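Local coordinates for peptide ABC transporter, peptide-binding protein (Thermus thermophilus, PDB 2D5W), which binds oligopeptides, here a pentapeptide, and probably delivers them to an ABC transporter for uptake, at residues Ala42-Phe47 with Asn154-Lys159; Phe54-Thr59 with Pro230-Lys235; Glu82-Ile87 with Asn136-Phe141. All blocks are in the same frame, centred on the assembly; numbering follows the deposited sequence.

Interaction 1 (Ala42-Phe47 with Asn154-Lys159); sequences APFIGF and NTYAPK
Y156 reaches A42 with its phenol oxygen, and this is the polar bond of the contact: OH donates to the backbone A42 O at 2.5 Å. The donor lies in the carbonyl plane, with a C=O...OH angle of 152°, and A42 O lies at the edge of the Y156 ring, near its plane. Outside the two segments, S210 bonds to both Y156 OH and A42 N.

The aromatic contact is F44 against Y156. The ring centroids are 4.6 Å apart and the planes inclined at 38°, an oblique pair in which F44 CZ comes to 3.4 Å from Y156 CD2. CG of Y156 stands between its backbone N and carbonyl carbon (chi1 73°), a setting that brings CE2 over one face of F44, toward its rim. T155 OG1 lies at the edge of the F44 ring, 4.0 Å from CE1.

Aliphatic contact is slight: P43 CB rests 4.0 Å from N154 CB. F44 and I45 both face I153 in a classic beta bulge. The contact joins the lead-in to strand 45-47 to the loop between strand 136-141 and helix 159-173.

A phenylalanine in place of Y156 would probably leave A42 O without its hydroxyl donor and S210 OG without that partner. T155 N and OG1 are buried here with no partner in the model. The join rests on one direct hydrogen bond and a ring contact.

Interaction 2 (Phe54-Thr59 with Pro230-Lys235); sequences FPVLAT and PNFPIK
F232, whose ring touches V56 and L57, has its carbonyl tied back within its own segment: K235 NZ donates to F232 O at 2.9 Å. The C=O...NZ angle is 161°, and the lysine chain reaches back past P233 and I234 to make the bond.

No hydrogen bond passes between the two segments, so the join itself is made by apolar surfaces. One methyl of L57 does much of the work: CD2 touches F232 CE1 at 4.0 Å and P233 CG at 3.9 Å, sitting where the phenyl and pyrrolidine rings come together. With its CG anti to the backbone N (chi1 -177°), the F232 ring extends from the loop to this methyl, and V56 CG1 meets its edge near the ring plane, 4.2 Å from CZ. The shortest approach belongs to I234, whose CD1 lies 3.5 Å from the backbone V56 O.

W580 also meets the F232 ring, and A42 touches it. The loop 230-235 follows strand 223-228 of a five-stranded mixed sheet and precedes strand 246-251 of that sheet; 54-59 leaves strand 53-55 of a small hairpin. The contact therefore lays a connection of the larger sheet against the exit of the hairpin.

Interaction 3 (Glu82-Ile87 with Asn136-Phe141); sequences EMDITI and NFTLIF
The F137 ring takes I85 on one face, with CB 3.9 Å from the centroid and 25° off the ring normal, a CH-pi contact; I85 CG2 closes to 3.5 Å on F137 CE1. I87 CG1 and L139 CD2 lie at the ring's edge, in its plane. F137 CG stands between its backbone N and carbonyl carbon (chi1 67°), which folds the ring back over I85. Further along the same sheet face, M83 SD runs beside L139 CD1 at 4.1 Å, and M83 CB meets the edge of F141.

The other face is mostly polar. T138 OG1 donates to D84 OD2 at 2.7 Å, arriving from above the carboxylate plane, while T86 OG1 donates to N136 OD1 at 2.6 Å. E82 lays CB on T138 CG2 and sends its carboxylate to R70, R130 and R80; R70 also pairs with D84 OD1, so E82 and D84 share R70.

Between the faces runs a regular antiparallel ladder. M83 with L139 and I85 with F137 are hydrogen-bonded pairs, the bond from I85 N to F137 O being 2.9 Å long and nearly straight at 172°.

These are the two inner strands of a four-stranded antiparallel sheet, flanked by 69-75 and 127-131. Helix 101-112 packs against the apolar face, V104 meeting F137 and F108 meeting L139.

From the N terminus, the chain first passes 42-47 and 54-59, joined as the antiparallel hairpin of strands 45-47 and 53-55, where G46 N and F54 O probably bond. It then reaches 82-87, whose partner 136-141 closes interaction 3, the innermost loop. Next, 154-159 returns to 42-47 and closes interaction 1; finally 230-235 comes back to 54-59 for interaction 2. Interactions 1 and 2 therefore cross, and interaction 3 nests inside both. F44 packs on F137 and I87, and T59 N probably bonds to T86 O, so the hairpin bridges the four-stranded sheet and the loop from the five-stranded mixed sheet.

Interaction 1 (Ala42-Phe47 with Asn154-Lys159)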
loop_
_atom_site.group_PDB
_atom_site.type_symbol
_atom_site.label_atom_id
_atom_site.label_comp_id
_atom_site.label_asym_id
_atom_site.label_seq_id
_atom_site.Cartn_x
_atom_site.Cartn_y
_atom_site.Cartn_z
ATOM N N ALA A 42 12.949 2.318 -11.780
ATOM C CA ALA A 42 12.472 3.666 -12.048
ATOM C C ALA A 42 11.270 3.679 -12.979
ATOM O O ALA A 42 11.159 2.859 -13.891
ATOM C CB ALA A 42 13.597 4.503 -12.642
ATOM N N PRO A 43 10.343 4.617 -12.761
ATOM C CA PRO A 43 9.151 4.714 -13.604
ATOM C C PRO A 43 9.436 5.504 -14.878
ATOM O O PRO A 43 10.498 6.112 -15.023
ATOM C CB PRO A 43 8.169 5.445 -12.703
ATOM C CG PRO A 43 9.069 6.429 -11.994
ATOM C CD PRO A 43 10.280 5.579 -11.643
ATOM N N PHE A 44 8.490 5.477 -15.809
ATOM C CA PHE A 44 8.628 6.257 -17.030
ATOM C C PHE A 44 8.322 7.696 -16.629
ATOM O O PHE A 44 9.024 8.628 -17.015
ATOM C CB PHE A 44 7.630 5.786 -18.091
ATOM C CG PHE A 44 7.969 4.453 -18.691
ATOM C CD1 PHE A 44 7.041 3.417 -18.694
ATOM C CD2 PHE A 44 9.221 4.230 -19.252
ATOM C CE1 PHE A 44 7.356 2.179 -19.245
ATOM C CE2 PHE A 44 9.546 2.996 -19.805
ATOM C CZ PHE A 44 8.611 1.968 -19.803
ATOM N N ILE A 45 7.266 7.849 -15.834
ATOM C CA ILE A 45 6.822 9.142 -15.329
ATOM C C ILE A 45 6.766 9.046 -13.807
ATOM O O ILE A 45 6.134 8.138 -13.262
ATOM C CB ILE A 45 5.407 9.491 -15.847
ATOM C CG1 ILE A 45 5.402 9.530 -17.379
ATOM C CG2 ILE A 45 4.946 10.823 -15.253
ATOM C CD1 ILE A 45 6.328 10.561 -17.984
ATOM N N GLY A 46 7.437 9.966 -13.123
ATOM C CA GLY A 46 7.417 9.956 -11.671
ATOM C C GLY A 46 6.438 10.986 -11.138
ATOM O O GLY A 46 5.799 11.698 -11.914
ATOM N N PHE A 47 6.298 11.050 -9.818
ATOM C CA PHE A 47 5.407 12.020 -9.182
ATOM C C PHE A 47 6.234 12.623 -8.049
ATOM O O PHE A 47 6.612 11.923 -7.107
ATOM C CB PHE A 47 4.155 11.322 -8.637
ATOM C CG PHE A 47 2.990 12.252 -8.414
ATOM C CD1 PHE A 47 2.490 12.475 -7.133
ATOM C CD2 PHE A 47 2.386 12.901 -9.489
ATOM C CE1 PHE A 47 1.404 13.330 -6.927
ATOM C CE2 PHE A 47 1.302 13.757 -9.293
ATOM C CZ PHE A 47 0.812 13.970 -8.010
ATOM N N ASN A 154 4.584 3.186 -14.415
ATOM C CA ASN A 154 5.615 2.173 -14.521
ATOM C C ASN A 154 4.921 0.926 -15.033
ATOM O O ASN A 154 4.313 0.178 -14.266
ATOM C CB ASN A 154 6.245 1.918 -13.148
ATOM C CG ASN A 154 7.401 0.938 -13.207
ATOM O OD1 ASN A 154 8.177 0.818 -12.258
ATOM N ND2 ASN A 154 7.518 0.225 -14.321
ATOM N N THR A 155 4.979 0.731 -16.342
ATOM C CA THR A 155 4.350 -0.424 -16.960
ATOM C C THR A 155 5.344 -1.216 -17.804
ATOM O O THR A 155 5.221 -1.286 -19.024
ATOM C CB THR A 155 3.160 0.005 -17.848
ATOM O OG1 THR A 155 3.610 0.951 -18.823
ATOM C CG2 THR A 155 2.062 0.640 -17.001
ATOM N N TYR A 156 6.336 -1.810 -17.151
ATOM C CA TYR A 156 7.320 -2.614 -17.862
ATOM C C TYR A 156 8.055 -3.534 -16.892
ATOM O O TYR A 156 8.080 -3.294 -15.683
ATOM C CB TYR A 156 8.310 -1.713 -18.620
ATOM C CG TYR A 156 9.313 -0.989 -17.756
ATOM C CD1 TYR A 156 10.641 -1.407 -17.699
ATOM C CD2 TYR A 156 8.937 0.112 -16.989
ATOM C CE1 TYR A 156 11.571 -0.747 -16.901
ATOM C CE2 TYR A 156 9.857 0.777 -16.187
ATOM C CZ TYR A 156 11.172 0.342 -16.148
ATOM O OH TYR A 156 12.090 0.990 -15.352
ATOM N N ALA A 157 8.628 -4.601 -17.435
ATOM C CA ALA A 157 9.374 -5.586 -16.656
ATOM C C ALA A 157 10.438 -6.132 -17.607
ATOM O O ALA A 157 10.265 -6.070 -18.825
ATOM C CB ALA A 157 8.444 -6.697 -16.175
ATOM N N PRO A 158 11.538 -6.689 -17.071
ATOM C CA PRO A 158 12.602 -7.213 -17.941
ATOM C C PRO A 158 12.303 -8.495 -18.703
ATOM O O PRO A 158 12.512 -9.601 -18.201
ATOM C CB PRO A 158 13.779 -7.360 -16.987
ATOM C CG PRO A 158 13.106 -7.750 -15.701
ATOM C CD PRO A 158 11.888 -6.847 -15.647
ATOM N N LYS A 159 11.848 -8.332 -19.940
ATOM C CA LYS A 159 11.499 -9.462 -20.781
ATOM C C LYS A 159 12.658 -10.414 -21.057
ATOM O O LYS A 159 12.473 -11.629 -21.031
ATOM C CB LYS A 159 10.925 -8.969 -22.111
ATOM C CG LYS A 159 10.520 -10.087 -23.058
ATOM C CD LYS A 159 10.112 -9.536 -24.415
ATOM C CE LYS A 159 9.844 -10.653 -25.410
ATOM N NZ LYS A 159 9.461 -10.112 -26.742
#

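Interaction 2 (Phe54-Thr59 with Pro230-Lys235)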
loop_
_atom_site.group_PDB
_atom_site.type_symbol
_atom_site.label_atom_id
_atom_site.label_comp_id
_atom_site.label_asym_id
_atom_site.label_seq_id
_atom_site.Cartn_x
_atom_site.Cartn_y
_atom_site.Cartn_z
ATOM N N PHE A 54 6.528 14.128 -13.523
ATOM C CA PHE A 54 7.777 14.590 -14.100
ATOM C C PHE A 54 8.410 13.415 -14.827
ATOM O O PHE A 54 8.205 12.258 -14.466
ATOM C CB PHE A 54 8.711 15.205 -13.038
ATOM C CG PHE A 54 9.339 14.213 -12.101
ATOM C CD1 PHE A 54 8.618 13.658 -11.048
ATOM C CD2 PHE A 54 10.676 13.861 -12.254
ATOM C CE1 PHE A 54 9.225 12.768 -10.160
ATOM C CE2 PHE A 54 11.289 12.975 -11.377
ATOM C CZ PHE A 54 10.564 12.427 -10.327
ATOM N N PRO A 55 9.174 13.691 -15.888
ATOM C CA PRO A 55 9.780 12.575 -16.611
ATOM C C PRO A 55 10.966 11.925 -15.917
ATOM O O PRO A 55 11.806 12.606 -15.340
ATOM C CB PRO A 55 10.165 13.207 -17.944
ATOM C CG PRO A 55 10.567 14.590 -17.541
ATOM C CD PRO A 55 9.523 14.985 -16.506
ATOM N N VAL A 56 11.007 10.596 -15.954
ATOM C CA VAL A 56 12.129 9.864 -15.389
ATOM C C VAL A 56 12.706 9.048 -16.547
ATOM O O VAL A 56 13.577 9.550 -17.257
ATOM C CB VAL A 56 11.710 8.977 -14.189
ATOM C CG1 VAL A 56 12.925 8.225 -13.646
ATOM C CG2 VAL A 56 11.117 9.860 -13.087
ATOM N N LEU A 57 12.226 7.831 -16.784
ATOM C CA LEU A 57 12.768 7.067 -17.905
ATOM C C LEU A 57 12.117 7.416 -19.245
ATOM O O LEU A 57 12.581 6.967 -20.293
ATOM C CB LEU A 57 12.685 5.562 -17.637
ATOM C CG LEU A 57 13.578 5.086 -16.484
ATOM C CD1 LEU A 57 13.571 3.567 -16.424
ATOM C CD2 LEU A 57 15.000 5.600 -16.677
ATOM N N ALA A 58 11.046 8.208 -19.206
ATOM C CA ALA A 58 10.377 8.664 -20.426
ATOM C C ALA A 58 10.946 10.051 -20.741
ATOM O O ALA A 58 11.477 10.722 -19.857
ATOM C CB ALA A 58 8.873 8.746 -20.212
ATOM N N THR A 59 10.828 10.482 -21.993
ATOM C CA THR A 59 11.368 11.775 -22.409
ATOM C C THR A 59 10.602 12.994 -21.915
ATOM O O THR A 59 11.193 14.052 -21.690
ATOM C CB THR A 59 11.437 11.880 -23.937
ATOM O OG1 THR A 59 10.117 11.740 -24.474
ATOM C CG2 THR A 59 12.341 10.797 -24.511
ATOM N N PRO A 230 25.215 2.269 -12.598
ATOM C CA PRO A 230 25.775 3.209 -13.576
ATOM C C PRO A 230 24.990 3.341 -14.875
ATOM O O PRO A 230 25.177 4.302 -15.623
ATOM C CB PRO A 230 27.185 2.668 -13.798
ATOM C CG PRO A 230 26.996 1.198 -13.650
ATOM C CD PRO A 230 26.104 1.105 -12.427
ATOM N N ASN A 231 24.109 2.385 -15.137
ATOM C CA ASN A 231 23.310 2.408 -16.356
ATOM C C ASN A 231 22.080 3.314 -16.274
ATOM O O ASN A 231 21.443 3.586 -17.291
ATOM C CB ASN A 231 22.904 0.983 -16.738
ATOM C CG ASN A 231 24.090 0.143 -17.184
ATOM O OD1 ASN A 231 24.796 0.502 -18.125
ATOM N ND2 ASN A 231 24.316 -0.974 -16.507
ATOM N N PHE A 232 21.744 3.779 -15.073
ATOM C CA PHE A 232 20.602 4.678 -14.891
ATOM C C PHE A 232 21.017 5.997 -15.556
ATOM O O PHE A 232 22.043 6.575 -15.211
ATOM C CB PHE A 232 20.328 4.878 -13.399
ATOM C CG PHE A 232 19.128 5.727 -13.114
ATOM C CD1 PHE A 232 17.846 5.273 -13.406
ATOM C CD2 PHE A 232 19.282 6.995 -12.570
ATOM C CE1 PHE A 232 16.736 6.076 -13.159
ATOM C CE2 PHE A 232 18.179 7.801 -12.321
ATOM C CZ PHE A 232 16.906 7.342 -12.617
ATOM N N PRO A 233 20.211 6.500 -16.506
ATOM C CA PRO A 233 20.499 7.738 -17.240
ATOM C C PRO A 233 20.341 9.117 -16.609
ATOM O O PRO A 233 20.940 10.079 -17.094
ATOM C CB PRO A 233 19.627 7.596 -18.477
ATOM C CG PRO A 233 18.399 6.989 -17.910
ATOM C CD PRO A 233 18.948 5.905 -16.982
ATOM N N ILE A 234 19.534 9.242 -15.562
ATOM C CA ILE A 234 19.351 10.553 -14.951
ATOM C C ILE A 234 20.497 10.850 -13.996
ATOM O O ILE A 234 20.643 10.204 -12.956
ATOM C CB ILE A 234 18.015 10.642 -14.188
ATOM C CG1 ILE A 234 16.873 10.126 -15.070
ATOM C CG2 ILE A 234 17.754 12.085 -13.769
ATOM C CD1 ILE A 234 16.743 10.829 -16.407
ATOM N N LYS A 235 21.320 11.825 -14.364
ATOM C CA LYS A 235 22.460 12.204 -13.544
ATOM C C LYS A 235 22.116 13.440 -12.720
ATOM O O LYS A 235 21.608 14.429 -13.248
ATOM C CB LYS A 235 23.677 12.486 -14.429
ATOM C CG LYS A 235 23.968 11.398 -15.456
ATOM C CD LYS A 235 24.227 10.042 -14.811
ATOM C CE LYS A 235 24.508 8.980 -15.866
ATOM N NZ LYS A 235 24.774 7.639 -15.273
#

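Interaction 3 (Glu82-Ile87 with Asn136-Phe141)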
loop_
_atom_site.group_PDB
_atom_site.type_symbol
_atom_site.label_atom_id
_atom_site.label_comp_id
_atom_site.label_asym_id
_atom_site.label_seq_id
_atom_site.Cartn_x
_atom_site.Cartn_y
_atom_site.Cartn_z
ATOM N N GLU A 82 -5.861 8.112 -24.665
ATOM C CA GLU A 82 -4.647 7.547 -25.243
ATOM C C GLU A 82 -3.500 8.402 -24.728
ATOM O O GLU A 82 -3.576 9.632 -24.725
ATOM C CB GLU A 82 -4.691 7.561 -26.774
ATOM C CG GLU A 82 -5.706 6.584 -27.352
ATOM C CD GLU A 82 -5.489 6.297 -28.827
ATOM O OE1 GLU A 82 -6.260 5.489 -29.388
ATOM O OE2 GLU A 82 -4.553 6.871 -29.424
ATOM N N MET A 83 -2.442 7.735 -24.281
ATOM C CA MET A 83 -1.281 8.407 -23.722
ATOM C C MET A 83 0.008 7.926 -24.386
ATOM O O MET A 83 0.413 6.778 -24.200
ATOM C CB MET A 83 -1.234 8.123 -22.224
ATOM C CG MET A 83 -0.019 8.655 -21.509
ATOM S SD MET A 83 0.020 8.030 -19.829
ATOM C CE MET A 83 -1.242 9.005 -19.163
ATOM N N ASP A 84 0.648 8.808 -25.151
ATOM C CA ASP A 84 1.886 8.475 -25.858
ATOM C C ASP A 84 3.118 8.682 -24.991
ATOM O O ASP A 84 3.381 9.790 -24.520
ATOM C CB ASP A 84 2.049 9.341 -27.109
ATOM C CG ASP A 84 0.966 9.111 -28.141
ATOM O OD1 ASP A 84 0.845 9.965 -29.046
ATOM O OD2 ASP A 84 0.250 8.092 -28.066
ATOM N N ILE A 85 3.885 7.614 -24.812
ATOM C CA ILE A 85 5.104 7.663 -24.019
ATOM C C ILE A 85 6.299 7.283 -24.882
ATOM O O ILE A 85 6.228 6.336 -25.665
ATOM C CB ILE A 85 5.022 6.686 -22.827
ATOM C CG1 ILE A 85 3.867 7.098 -21.913
ATOM C CG2 ILE A 85 6.353 6.658 -22.071
ATOM C CD1 ILE A 85 3.650 6.185 -20.729
ATOM N N THR A 86 7.382 8.041 -24.748
ATOM C CA THR A 86 8.609 7.763 -25.481
ATOM C C THR A 86 9.681 7.417 -24.452
ATOM O O THR A 86 9.983 8.217 -23.568
ATOM C CB THR A 86 9.083 8.985 -26.300
ATOM O OG1 THR A 86 8.065 9.368 -27.232
ATOM C CG2 THR A 86 10.356 8.651 -27.066
ATOM N N ILE A 87 10.239 6.218 -24.560
ATOM C CA ILE A 87 11.284 5.780 -23.641
ATOM C C ILE A 87 12.593 6.467 -24.029
ATOM O O ILE A 87 12.939 6.515 -25.208
ATOM C CB ILE A 87 11.484 4.247 -23.719
ATOM C CG1 ILE A 87 10.168 3.528 -23.403
ATOM C CG2 ILE A 87 12.585 3.815 -22.752
ATOM C CD1 ILE A 87 10.231 2.020 -23.577
ATOM N N ASN A 136 8.612 3.813 -28.565
ATOM C CA ASN A 136 7.366 4.567 -28.550
ATOM C C ASN A 136 6.178 3.642 -28.359
ATOM O O ASN A 136 6.019 2.663 -29.092
ATOM C CB ASN A 136 7.186 5.343 -29.858
ATOM C CG ASN A 136 7.979 6.629 -29.890
ATOM O OD1 ASN A 136 7.705 7.557 -29.131
ATOM N ND2 ASN A 136 8.967 6.695 -30.775
ATOM N N PHE A 137 5.360 3.939 -27.351
ATOM C CA PHE A 137 4.155 3.161 -27.105
ATOM C C PHE A 137 3.032 4.068 -26.628
ATOM O O PHE A 137 3.265 5.210 -26.220
ATOM C CB PHE A 137 4.393 2.025 -26.095
ATOM C CG PHE A 137 4.701 2.483 -24.693
ATOM C CD1 PHE A 137 5.985 2.895 -24.338
ATOM C CD2 PHE A 137 3.717 2.444 -23.712
ATOM C CE1 PHE A 137 6.277 3.253 -23.022
ATOM C CE2 PHE A 137 3.998 2.801 -22.397
ATOM C CZ PHE A 137 5.280 3.204 -22.051
ATOM N N THR A 138 1.813 3.551 -26.693
ATOM C CA THR A 138 0.641 4.305 -26.284
ATOM C C THR A 138 -0.205 3.484 -25.330
ATOM O O THR A 138 -0.531 2.331 -25.611
ATOM C CB THR A 138 -0.228 4.677 -27.505
ATOM O OG1 THR A 138 0.548 5.458 -28.421
ATOM C CG2 THR A 138 -1.449 5.477 -27.078
ATOM N N LEU A 139 -0.538 4.073 -24.188
ATOM C CA LEU A 139 -1.391 3.400 -23.221
ATOM C C LEU A 139 -2.813 3.837 -23.560
ATOM O O LEU A 139 -3.066 5.023 -23.795
ATOM C CB LEU A 139 -1.024 3.813 -21.794
ATOM C CG LEU A 139 0.365 3.366 -21.326
ATOM C CD1 LEU A 139 0.647 3.937 -19.947
ATOM C CD2 LEU A 139 0.444 1.846 -21.302
ATOM N N ILE A 140 -3.728 2.877 -23.601
ATOM C CA ILE A 140 -5.117 3.148 -23.941
ATOM C C ILE A 140 -6.040 2.774 -22.792
ATOM O O ILE A 140 -6.089 1.616 -22.378
ATOM C CB ILE A 140 -5.533 2.342 -25.191
ATOM C CG1 ILE A 140 -4.553 2.614 -26.337
ATOM C CG2 ILE A 140 -6.953 2.713 -25.606
ATOM C CD1 ILE A 140 -4.706 1.668 -27.514
ATOM N N PHE A 141 -6.771 3.761 -22.282
ATOM C CA PHE A 141 -7.705 3.538 -21.184
ATOM C C PHE A 141 -9.124 3.740 -21.702
ATOM O O PHE A 141 -9.471 4.827 -22.168
ATOM C CB PHE A 141 -7.463 4.529 -20.039
ATOM C CG PHE A 141 -6.029 4.617 -19.585
ATOM C CD1 PHE A 141 -5.082 5.290 -20.351
ATOM C CD2 PHE A 141 -5.632 4.047 -18.381
ATOM C CE1 PHE A 141 -3.759 5.398 -19.923
ATOM C CE2 PHE A 141 -4.309 4.149 -17.943
ATOM C CZ PHE A 141 -3.374 4.825 -18.716
HETATM O O HOH W 1 4.907 7.534 -28.064
#